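Local coordinates for thioredoxin domain-containing protein (Sinorhizobium meliloti, PDB 3U5R) that is of unknown function but, as an AhpC/TSA-family protein with a thioredoxin-like domain, probably acts as an antioxidant oxidoreductase, at residues 49-53 / 54-58; 134-138 / 139-143. All coordinates share one frame; numbering follows the deposited sequence.

Contact 1: 49-53 / 54-58; sequences NLFTL and AEFKD
Leaving strand 50-51, the backbone turns at Thr52 into a short 3-10 turn, in which Glu55 N bonds to Thr52 O (3.0 Å) and Phe56 N to Leu53 O (2.9 Å). The side chains of Thr52 and Glu55 meet across the turn. Glu55 OE1 is gripped twice by the same residue: Thr52 N approaches at 2.7 Å on the anti lone pair, with a bent N-H...O angle of 140°, while Thr52 OG1 donates to it at 2.7 Å from above the carboxylate plane. A bend at chi2 (66°) turns the glutamate chain back toward Thr52, where OE1 receives both. OG1 of the threonine sits between its backbone N and carbonyl carbon (chi1 72°), from where it also accepts a weak bond from Ala54 N at 3.2 Å. Replacing Thr52 with a valine would probably leave Glu55 OE1 with the backbone N-H alone, free to swing more widely, and Ala54 N without its weak acceptor. Beyond these polar bonds, Phe51 CD2 and Phe56 CZ touch at 4.0 Å, the two side chains crossing at a slant. Phe56 CD2 also lies 3.5 Å from Thr52 O. At the surface of the chain, the turn is fixed to its surroundings by Leu53 N bonding to Asp40, while Phe51 pairs through its backbone with Leu43 in the two-stranded hairpin of 43-44 and 50-51; Leu53 and Phe56 both reach Leu62 on strand 61-66.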
loop_
_atom_site.group_PDB
_atom_site.type_symbol
_atom_site.label_atom_id
_atom_site.label_comp_id
_atom_site.label_asym_id
_atom_site.label_seq_id
_atom_site.Cartn_x
_atom_site.Cartn_y
_atom_site.Cartn_z
ATOM N N ASN A 49 -0.782 -11.374 14.962
ATOM C CA ASN A 49 0.629 -11.546 14.654
ATOM C C ASN A 49 1.158 -10.153 14.416
ATOM O O ASN A 49 0.507 -9.355 13.726
ATOM C CB ASN A 49 0.807 -12.324 13.357
ATOM C CG ASN A 49 0.163 -13.692 13.408
ATOM O OD1 ASN A 49 -0.838 -13.941 12.708
ATOM N ND2 ASN A 49 0.752 -14.607 14.180
ATOM N N LEU A 50 2.359 -9.881 14.890
ATOM C CA LEU A 50 2.983 -8.554 14.741
ATOM C C LEU A 50 4.092 -8.503 13.652
ATOM O O LEU A 50 4.833 -9.476 13.486
ATOM C CB LEU A 50 3.560 -8.094 16.092
ATOM C CG LEU A 50 2.542 -7.865 17.216
ATOM C CD1 LEU A 50 3.280 -7.664 18.545
ATOM C CD2 LEU A 50 1.648 -6.691 17.025
ATOM N N PHE A 51 4.146 -7.408 12.897
ATOM C CA PHE A 51 5.102 -7.290 11.787
ATOM C C PHE A 51 5.837 -5.990 11.925
ATOM O O PHE A 51 5.250 -4.980 12.298
ATOM C CB PHE A 51 4.396 -7.322 10.422
ATOM C CG PHE A 51 3.607 -8.581 10.184
ATOM C CD1 PHE A 51 2.354 -8.723 10.726
ATOM C CD2 PHE A 51 4.126 -9.614 9.429
ATOM C CE1 PHE A 51 1.649 -9.911 10.529
ATOM C CE2 PHE A 51 3.391 -10.826 9.193
ATOM C CZ PHE A 51 2.192 -10.961 9.765
ATOM N N THR A 52 7.154 -6.033 11.629
ATOM C CA THR A 52 8.011 -4.865 11.593
ATOM C C THR A 52 8.756 -4.947 10.249
ATOM O O THR A 52 8.666 -5.980 9.570
ATOM C CB THR A 52 9.032 -4.889 12.749
ATOM O OG1 THR A 52 10.037 -5.888 12.503
ATOM C CG2 THR A 52 8.355 -5.229 14.057
ATOM N N LEU A 53 9.506 -3.899 9.867
ATOM C CA LEU A 53 10.426 -4.020 8.699
ATOM C C LEU A 53 11.339 -5.236 8.687
ATOM O O LEU A 53 11.614 -5.794 7.610
ATOM C CB LEU A 53 11.271 -2.770 8.471
ATOM C CG LEU A 53 10.673 -1.455 8.013
ATOM C CD1 LEU A 53 11.770 -0.384 8.080
ATOM C CD2 LEU A 53 10.046 -1.553 6.590
ATOM N N ALA A 54 11.798 -5.682 9.862
ATOM C CA ALA A 54 12.728 -6.811 9.906
ATOM C C ALA A 54 12.060 -8.065 9.358
ATOM O O ALA A 54 12.770 -8.967 8.923
ATOM C CB ALA A 54 13.248 -7.115 11.349
ATOM N N GLU A 55 10.733 -8.143 9.382
ATOM C CA GLU A 55 10.088 -9.353 8.859
ATOM C C GLU A 55 10.157 -9.448 7.337
ATOM O O GLU A 55 9.889 -10.527 6.731
ATOM C CB GLU A 55 8.600 -9.403 9.323
ATOM C CG GLU A 55 8.452 -10.095 10.656
ATOM C CD GLU A 55 9.125 -9.327 11.837
ATOM O OE1 GLU A 55 8.665 -8.234 12.215
ATOM O OE2 GLU A 55 10.131 -9.815 12.378
ATOM N N PHE A 56 10.504 -8.342 6.686
ATOM C CA PHE A 56 10.556 -8.364 5.204
ATOM C C PHE A 56 11.950 -8.227 4.696
ATOM O O PHE A 56 12.149 -7.996 3.503
ATOM C CB PHE A 56 9.646 -7.247 4.677
ATOM C CG PHE A 56 8.237 -7.358 5.217
ATOM C CD1 PHE A 56 7.353 -8.340 4.698
ATOM C CD2 PHE A 56 7.819 -6.566 6.245
ATOM C CE1 PHE A 56 6.071 -8.504 5.231
ATOM C CE2 PHE A 56 6.522 -6.727 6.822
ATOM C CZ PHE A 56 5.662 -7.723 6.289
ATOM N N LYS A 57 12.935 -8.406 5.584
ATOM C CA LYS A 57 14.317 -7.969 5.275
ATOM C C LYS A 57 14.938 -8.697 4.064
ATOM O O LYS A 57 15.759 -8.151 3.317
ATOM C CB LYS A 57 15.182 -8.137 6.541
ATOM C CG LYS A 57 16.655 -7.648 6.437
ATOM C CD LYS A 57 17.531 -8.048 7.696
ATOM C CE LYS A 57 17.678 -9.617 7.875
ATOM N NZ LYS A 57 16.681 -10.256 8.831
ATOM N N ASP A 58 14.555 -9.934 3.853
ATOM C CA ASP A 58 15.140 -10.685 2.770
ATOM C C ASP A 58 14.557 -10.372 1.383
ATOM O O ASP A 58 15.101 -10.852 0.417
ATOM C CB ASP A 58 15.016 -12.175 3.058
ATOM C CG ASP A 58 15.874 -12.607 4.281
ATOM O OD1 ASP A 58 16.928 -11.959 4.598
ATOM O OD2 ASP A 58 15.455 -13.585 4.949
#

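Contact 2: 134-138 / 139-143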
loop_
_atom_site.group_PDB
_atom_site.type_symbol
_atom_site.label_atom_id
_atom_site.label_comp_id
_atom_site.label_asym_id
_atom_site.label_seq_id
_atom_site.Cartn_x
_atom_site.Cartn_y
_atom_site.Cartn_z
ATOM N N SER A 134 -0.023 6.418 13.828
ATOM C CA SER A 134 1.390 6.902 13.864
ATOM C C SER A 134 2.151 6.429 12.592
ATOM O O SER A 134 2.960 7.144 12.054
ATOM C CB SER A 134 2.112 6.403 15.130
ATOM O OG SER A 134 2.327 5.003 15.021
ATOM N N VAL A 135 1.865 5.235 12.076
ATOM C CA VAL A 135 2.598 4.819 10.881
ATOM C C VAL A 135 2.166 5.628 9.624
ATOM O O VAL A 135 3.028 6.094 8.916
ATOM C CB VAL A 135 2.503 3.266 10.660
ATOM C CG1 VAL A 135 3.222 2.842 9.384
ATOM C CG2 VAL A 135 3.003 2.528 11.995
ATOM N N ALA A 136 0.869 5.799 9.377
ATOM C CA ALA A 136 0.439 6.632 8.270
ATOM C C ALA A 136 1.143 8.020 8.360
ATOM O O ALA A 136 1.614 8.574 7.359
ATOM C CB ALA A 136 -1.114 6.791 8.309
ATOM N N LYS A 137 1.204 8.573 9.572
ATOM C CA LYS A 137 1.882 9.883 9.740
ATOM C C LYS A 137 3.374 9.860 9.478
ATOM O O LYS A 137 3.903 10.776 8.802
ATOM C CB LYS A 137 1.646 10.436 11.156
ATOM C CG LYS A 137 0.248 10.860 11.484
ATOM C CD LYS A 137 0.309 11.652 12.870
ATOM C CE LYS A 137 -0.891 11.393 13.773
ATOM N NZ LYS A 137 -0.587 11.819 15.203
ATOM N N ALA A 138 4.071 8.796 9.923
ATOM C CA ALA A 138 5.523 8.683 9.644
ATOM C C ALA A 138 5.842 8.502 8.150
ATOM O O ALA A 138 6.867 8.984 7.708
ATOM C CB ALA A 138 6.207 7.504 10.487
ATOM N N TYR A 139 4.980 7.801 7.387
ATOM C CA TYR A 139 5.214 7.607 5.932
ATOM C C TYR A 139 4.780 8.829 5.153
ATOM O O TYR A 139 5.255 9.043 4.020
ATOM C CB TYR A 139 4.450 6.331 5.421
ATOM C CG TYR A 139 5.285 5.080 5.599
ATOM C CD1 TYR A 139 5.497 4.563 6.840
ATOM C CD2 TYR A 139 5.953 4.495 4.534
ATOM C CE1 TYR A 139 6.278 3.472 7.042
ATOM C CE2 TYR A 139 6.771 3.361 4.750
ATOM C CZ TYR A 139 6.918 2.884 5.977
ATOM O OH TYR A 139 7.737 1.808 6.196
ATOM N N GLY A 140 3.940 9.652 5.797
ATOM C CA GLY A 140 3.311 10.791 5.145
ATOM C C GLY A 140 2.285 10.339 4.094
ATOM O O GLY A 140 2.175 10.977 3.033
ATOM N N ALA A 141 1.543 9.258 4.398
ATOM C CA ALA A 141 0.349 8.881 3.648
ATOM C C ALA A 141 -0.764 9.916 3.793
ATOM O O ALA A 141 -0.994 10.478 4.892
ATOM C CB ALA A 141 -0.169 7.456 4.100
ATOM N N ALA A 142 -1.461 10.171 2.688
ATOM C CA ALA A 142 -2.547 11.159 2.679
ATOM C C ALA A 142 -3.900 10.575 2.227
ATOM O O ALA A 142 -4.926 11.084 2.594
ATOM C CB ALA A 142 -2.210 12.343 1.767
ATOM N N CYS A 143 -3.885 9.510 1.421
ATOM C CA CYS A 143 -5.135 8.973 0.871
ATOM C C CYS A 143 -5.050 7.452 0.713
ATOM O O CYS A 143 -3.973 6.816 0.930
ATOM C CB CYS A 143 -5.339 9.610 -0.511
ATOM S SG CYS A 143 -4.010 9.210 -1.694
#
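Val135 and Tyr139, one helical turn apart, lie side by side and point the same way, with Val135 CG1 resting 3.8 Å from Tyr139 CD1. That methyl branch is trans to the valine's own backbone N (chi1 178°), which brings it alongside the ring. Val135 O meets the edge of the ring near its plane and accepts from Tyr139 N at 3.0 Å. Here the helix ends in a Schellman motif. Gly140 takes up a positive phi of 69°, a conformation glycine adopts readily, and the chain curls back: Ala141 N reaches Ala136 O at 3.0 Å, and Gly140 N makes a weak bond to Lys137 O at 3.2 Å. The methyls of Ala136 and Ala141 come together across this end, CB to CB, at 4.4 Å. Further out, the hydroxyl of Tyr139 is bonded to Ala39 O, which fixes the far end of the ring, and the Asp130 carboxylate takes the N-H groups of both Val135 and Ala136 near the start of the helix. The helix end packs against strand 61-66, Ala136 and Ala141 on Phe66 and Tyr139 on Val64, while Tyr139 also touches Tyr150 of strand 146-150; the chain then runs on into strand 143-144.

In the fold
Contact 1 comes first along the chain and contact 2 some eighty residues later, their centres about 18 Å apart. They still meet directly, Leu53 CD2 packing against Tyr139 OH at 4.1 Å. Both lean on strand 61-66, the middle strand of the five-stranded mixed sheet: 49-58 at Leu62, near the strand's start, and 134-143 at Val64 and Phe66. Both also use the loop around Ala39 to Phe41, which offers Asp40 and Phe41 to contact 1 and Ala39 and Phe41 to contact 2. A surface turn and a partly buried helix end are thereby joined through shared neighbours within the single AhpC/TSA-family region.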